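Local structure of phosphoribosylformylglycinamidine synthase 2 (Thermus thermophilus, 3VIU) at residues K45-R48 against P49-A53; G497-E500 against L501-I505. The protein is a synthase of the PurM-like (AIR synthase-related) family, built from two N-terminal/C-terminal domain pairs, and binds ADP and magnesium. All blocks are in the same frame, centred on the assembly; numbering follows the deposited sequence.

Contact 1 of 2, residues K45-R48 against P49-A53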
loop_
_atom_site.group_PDB
_atom_site.type_symbol
_atom_site.label_atom_id
_atom_site.label_comp_id
_atom_site.label_asym_id
_atom_site.label_seq_id
_atom_site.Cartn_x
_atom_site.Cartn_y
_atom_site.Cartn_z
ATOM N N LYS A 45 -17.886 -7.344 -6.078
ATOM C CA LYS A 45 -19.311 -7.455 -5.817
ATOM C C LYS A 45 -19.808 -7.092 -4.415
ATOM O O LYS A 45 -20.849 -6.458 -4.276
ATOM C CB LYS A 45 -19.777 -8.859 -6.199
ATOM C CG LYS A 45 -19.671 -9.128 -7.696
ATOM C CD LYS A 45 -20.181 -10.515 -8.081
ATOM C CE LYS A 45 -19.408 -11.614 -7.358
ATOM N NZ LYS A 45 -19.704 -12.963 -7.908
ATOM N N ASN A 46 -19.073 -7.467 -3.377
ATOM C CA ASN A 46 -19.516 -7.161 -2.026
ATOM C C ASN A 46 -18.955 -5.883 -1.424
ATOM O O ASN A 46 -19.422 -5.442 -0.373
ATOM C CB ASN A 46 -19.200 -8.329 -1.099
ATOM C CG ASN A 46 -19.978 -9.573 -1.458
ATOM O OD1 ASN A 46 -19.680 -10.257 -2.443
ATOM N ND2 ASN A 46 -20.995 -9.869 -0.669
ATOM N N SER A 47 -17.977 -5.279 -2.089
ATOM C CA SER A 47 -17.349 -4.066 -1.573
ATOM C C SER A 47 -17.742 -2.763 -2.252
ATOM O O SER A 47 -17.673 -1.708 -1.627
ATOM C CB SER A 47 -15.822 -4.199 -1.620
ATOM O OG SER A 47 -15.366 -4.301 -2.956
ATOM N N ARG A 48 -18.146 -2.823 -3.520
ATOM C CA ARG A 48 -18.525 -1.610 -4.241
ATOM C C ARG A 48 -19.544 -0.736 -3.512
ATOM O O ARG A 48 -19.305 0.449 -3.306
ATOM C CB ARG A 48 -19.032 -1.953 -5.648
ATOM C CG ARG A 48 -17.983 -1.744 -6.756
ATOM C CD ARG A 48 -18.126 -2.767 -7.892
ATOM N NE ARG A 48 -19.398 -2.664 -8.605
ATOM C CZ ARG A 48 -19.867 -3.589 -9.440
ATOM N NH1 ARG A 48 -19.174 -4.696 -9.674
ATOM N NH2 ARG A 48 -21.033 -3.405 -10.048
ATOM N N PRO A 49 -20.683 -1.310 -3.089
ATOM C CA PRO A 49 -21.707 -0.530 -2.386
ATOM C C PRO A 49 -21.174 0.281 -1.203
ATOM O O PRO A 49 -21.684 1.361 -0.907
ATOM C CB PRO A 49 -22.705 -1.597 -1.936
ATOM C CG PRO A 49 -22.575 -2.641 -2.973
ATOM C CD PRO A 49 -21.082 -2.726 -3.167
ATOM N N LEU A 50 -20.156 -0.245 -0.523
ATOM C CA LEU A 50 -19.579 0.431 0.638
ATOM C C LEU A 50 -18.501 1.444 0.271
ATOM O O LEU A 50 -18.344 2.465 0.944
ATOM C CB LEU A 50 -18.991 -0.606 1.603
ATOM C CG LEU A 50 -19.971 -1.646 2.149
ATOM C CD1 LEU A 50 -19.209 -2.796 2.770
ATOM C CD2 LEU A 50 -20.903 -0.998 3.157
ATOM N N LEU A 51 -17.759 1.162 -0.797
ATOM C CA LEU A 51 -16.674 2.042 -1.232
ATOM C C LEU A 51 -17.146 3.390 -1.779
ATOM O O LEU A 51 -16.357 4.325 -1.905
ATOM C CB LEU A 51 -15.802 1.322 -2.273
ATOM C CG LEU A 51 -15.020 0.120 -1.724
ATOM C CD1 LEU A 51 -14.366 -0.662 -2.851
ATOM C CD2 LEU A 51 -13.978 0.614 -0.738
ATOM N N LYS A 52 -18.432 3.493 -2.097
ATOM C CA LYS A 52 -18.977 4.741 -2.613
ATOM C C LYS A 52 -18.880 5.841 -1.557
ATOM O O LYS A 52 -18.854 7.023 -1.885
ATOM C CB LYS A 52 -20.440 4.556 -3.028
ATOM C CG LYS A 52 -20.645 3.738 -4.301
ATOM C CD LYS A 52 -22.128 3.484 -4.533
ATOM C CE LYS A 52 -22.378 2.678 -5.797
ATOM N NZ LYS A 52 -21.950 3.402 -7.025
ATOM N N ALA A 53 -18.803 5.440 -0.293
ATOM C CA ALA A 53 -18.726 6.379 0.819
ATOM C C ALA A 53 -17.408 7.132 0.980
ATOM O O ALA A 53 -17.381 8.189 1.610
ATOM C CB ALA A 53 -19.058 5.656 2.122
#

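Contact 2 of 2, residues G497-E500 against L501-I505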
loop_
_atom_site.group_PDB
_atom_site.type_symbol
_atom_site.label_atom_id
_atom_site.label_comp_id
_atom_site.label_asym_id
_atom_site.label_seq_id
_atom_site.Cartn_x
_atom_site.Cartn_y
_atom_site.Cartn_z
ATOM N N GLY A 497 -17.721 -11.014 9.175
ATOM C CA GLY A 497 -16.796 -10.587 8.144
ATOM C C GLY A 497 -17.253 -9.318 7.445
ATOM O O GLY A 497 -16.475 -8.380 7.263
ATOM N N TYR A 498 -18.520 -9.284 7.049
ATOM C CA TYR A 498 -19.070 -8.111 6.379
ATOM C C TYR A 498 -18.980 -6.919 7.328
ATOM O O TYR A 498 -18.724 -5.786 6.910
ATOM C CB TYR A 498 -20.532 -8.345 5.994
ATOM C CG TYR A 498 -21.090 -7.297 5.064
ATOM C CD1 TYR A 498 -20.777 -7.303 3.701
ATOM C CD2 TYR A 498 -21.933 -6.296 5.542
ATOM C CE1 TYR A 498 -21.300 -6.337 2.839
ATOM C CE2 TYR A 498 -22.457 -5.328 4.692
ATOM C CZ TYR A 498 -22.142 -5.354 3.345
ATOM O OH TYR A 498 -22.682 -4.397 2.514
ATOM N N HIS A 499 -19.186 -7.177 8.612
ATOM C CA HIS A 499 -19.113 -6.113 9.593
ATOM C C HIS A 499 -17.712 -5.497 9.600
ATOM O O HIS A 499 -17.558 -4.278 9.598
ATOM C CB HIS A 499 -19.467 -6.654 10.975
ATOM C CG HIS A 499 -19.451 -5.616 12.051
ATOM N ND1 HIS A 499 -18.375 -5.432 12.890
ATOM C CD2 HIS A 499 -20.378 -4.699 12.416
ATOM C CE1 HIS A 499 -18.639 -4.448 13.730
ATOM N NE2 HIS A 499 -19.847 -3.985 13.464
ATOM N N GLU A 500 -16.691 -6.343 9.589
ATOM C CA GLU A 500 -15.319 -5.856 9.588
ATOM C C GLU A 500 -15.031 -5.039 8.326
ATOM O O GLU A 500 -14.340 -4.020 8.380
ATOM C CB GLU A 500 -14.354 -7.033 9.704
ATOM C CG GLU A 500 -14.585 -7.850 10.956
ATOM C CD GLU A 500 -13.610 -8.993 11.114
ATOM O OE1 GLU A 500 -13.420 -9.753 10.149
ATOM O OE2 GLU A 500 -13.041 -9.144 12.212
ATOM N N LEU A 501 -15.571 -5.483 7.197
ATOM C CA LEU A 501 -15.372 -4.778 5.942
ATOM C C LEU A 501 -16.071 -3.431 6.015
ATOM O O LEU A 501 -15.526 -2.413 5.608
ATOM C CB LEU A 501 -15.943 -5.583 4.773
ATOM C CG LEU A 501 -15.985 -4.874 3.412
ATOM C CD1 LEU A 501 -14.569 -4.572 2.912
ATOM C CD2 LEU A 501 -16.721 -5.754 2.416
ATOM N N ALA A 502 -17.282 -3.435 6.551
ATOM C CA ALA A 502 -18.061 -2.221 6.660
ATOM C C ALA A 502 -17.405 -1.228 7.616
ATOM O O ALA A 502 -17.277 -0.047 7.285
ATOM C CB ALA A 502 -19.487 -2.555 7.107
ATOM N N GLU A 503 -16.988 -1.699 8.793
ATOM C CA GLU A 503 -16.345 -0.819 9.769
ATOM C C GLU A 503 -15.004 -0.292 9.249
ATOM O O GLU A 503 -14.629 0.850 9.518
ATOM C CB GLU A 503 -16.117 -1.558 11.087
ATOM C CG GLU A 503 -17.381 -1.838 11.881
ATOM C CD GLU A 503 -17.956 -0.588 12.486
ATOM O OE1 GLU A 503 -19.042 -0.151 12.049
ATOM O OE2 GLU A 503 -17.309 -0.035 13.398
ATOM N N THR A 504 -14.280 -1.128 8.512
ATOM C CA THR A 504 -12.998 -0.720 7.968
ATOM C C THR A 504 -13.224 0.444 7.013
ATOM O O THR A 504 -12.558 1.473 7.102
ATOM C CB THR A 504 -12.317 -1.890 7.226
ATOM O OG1 THR A 504 -11.996 -2.923 8.170
ATOM C CG2 THR A 504 -11.038 -1.422 6.528
ATOM N N ILE A 505 -14.179 0.297 6.105
ATOM C CA ILE A 505 -14.460 1.370 5.171
ATOM C C ILE A 505 -14.974 2.640 5.879
ATOM O O ILE A 505 -14.587 3.752 5.520
ATOM C CB ILE A 505 -15.449 0.906 4.085
ATOM C CG1 ILE A 505 -14.740 -0.108 3.170
ATOM C CG2 ILE A 505 -15.975 2.113 3.304
ATOM C CD1 ILE A 505 -15.537 -0.574 1.956
#

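Contact 1 of 2, residues K45-R48 against P49-A53
Leu51 leans back over the single turn of helix 48-51 and meets Ser47, the residue just before that helix. Its CG lies 3.2 Å from Ser47 O, and its CD1 reaches on to the serine side chain, 3.8 Å from Ser47 OG. CG stands beside the backbone N of Leu51 (chi1 -67°), and this turns the branched end toward the start of the helix. Ser47 O accepts a hydrogen bond from Leu51 N at 3.0 Å and, more weakly, one from Leu50 N. Serine is small enough to leave the leucine methyl room beside it. Proline suits position 49, at the start of a helix, where the N-H is not needed for the i to i+4 bonds; its ring rests on Thr365. Leu50 sends CD1 to 4.1 Å from Asn46 O, while its side chain also packs on helix 495-515. The Arg48 chain, bent at chi3 (63°), brings its guanidinium group to the carbonyls of Ala43 and Ala363. Lys45 points away from the turn, to a salt bridge with Glu14. The arrangement is a one-turn helix that forms part of the wall of the ADP pocket, where Leu51 touches the nucleotide.

Contact 2 of 2, residues G497-E500 against L501-I505
One face of the His499 imidazole is covered by the CG methylene of Glu503, which sits 3.4 Å above the ring plane and is displaced toward the rim on the CE1 side. This is a CH-pi contact, with Glu503 CG 3.7 Å from the centroid of the His499 ring. The carboxylate beyond CG lies almost parallel to the imidazole, the two planes 8° apart. With CG of His499 anti to N, the ring projects alongside the residue one turn later; Glu503 bends at chi2 (-71°), which carries its carboxylate past the ring to a salt bridge with Arg459. Glutamate suits the place because its methylenes can pack on the ring while its charged end serves another partner. The pair stands on the regular i to i+4 ladder of helix 495-515, the connecting helix of the beta-alpha-beta unit between strands 479-488 and 519-525. The ladder's straightest bond here joins Glu503 N to His499 O, at 2.8 Å and 170°. One residue on, a side-chain-to-backbone bond is added: Thr504 OG1 donates to Glu500 O at 2.6 Å, while the backbone N of Thr504 reaches that oxygen from the opposite face of the carbonyl plane. The carbonyl thus receives two bonds, and the buried hydroxyl is satisfied within the helix. Glu500 extends from the helix to a salt bridge with Arg534.

Overall arrangement
Contact 1 comes early in the chain and contact 2 more than 440 residues later, yet their centres are only about 11 Å apart, on the same side of the molecule. Helix 48-51 lies against helix 495-515: Leu51 CD2 meets Ile505 CD1 at 3.3 Å, and Leu50 packs among Tyr498, Leu501 and Ile505. Contact 2 belongs to the beta-alpha-beta unit of the second N-terminal-type domain of the PurM-like family, whose strand 519-525 also touches Ser47 and Leu51. The N-terminal region thus packs on a domain from the second half of the chain, and the ADP pocket draws residues from both, among them Leu51 and Val524.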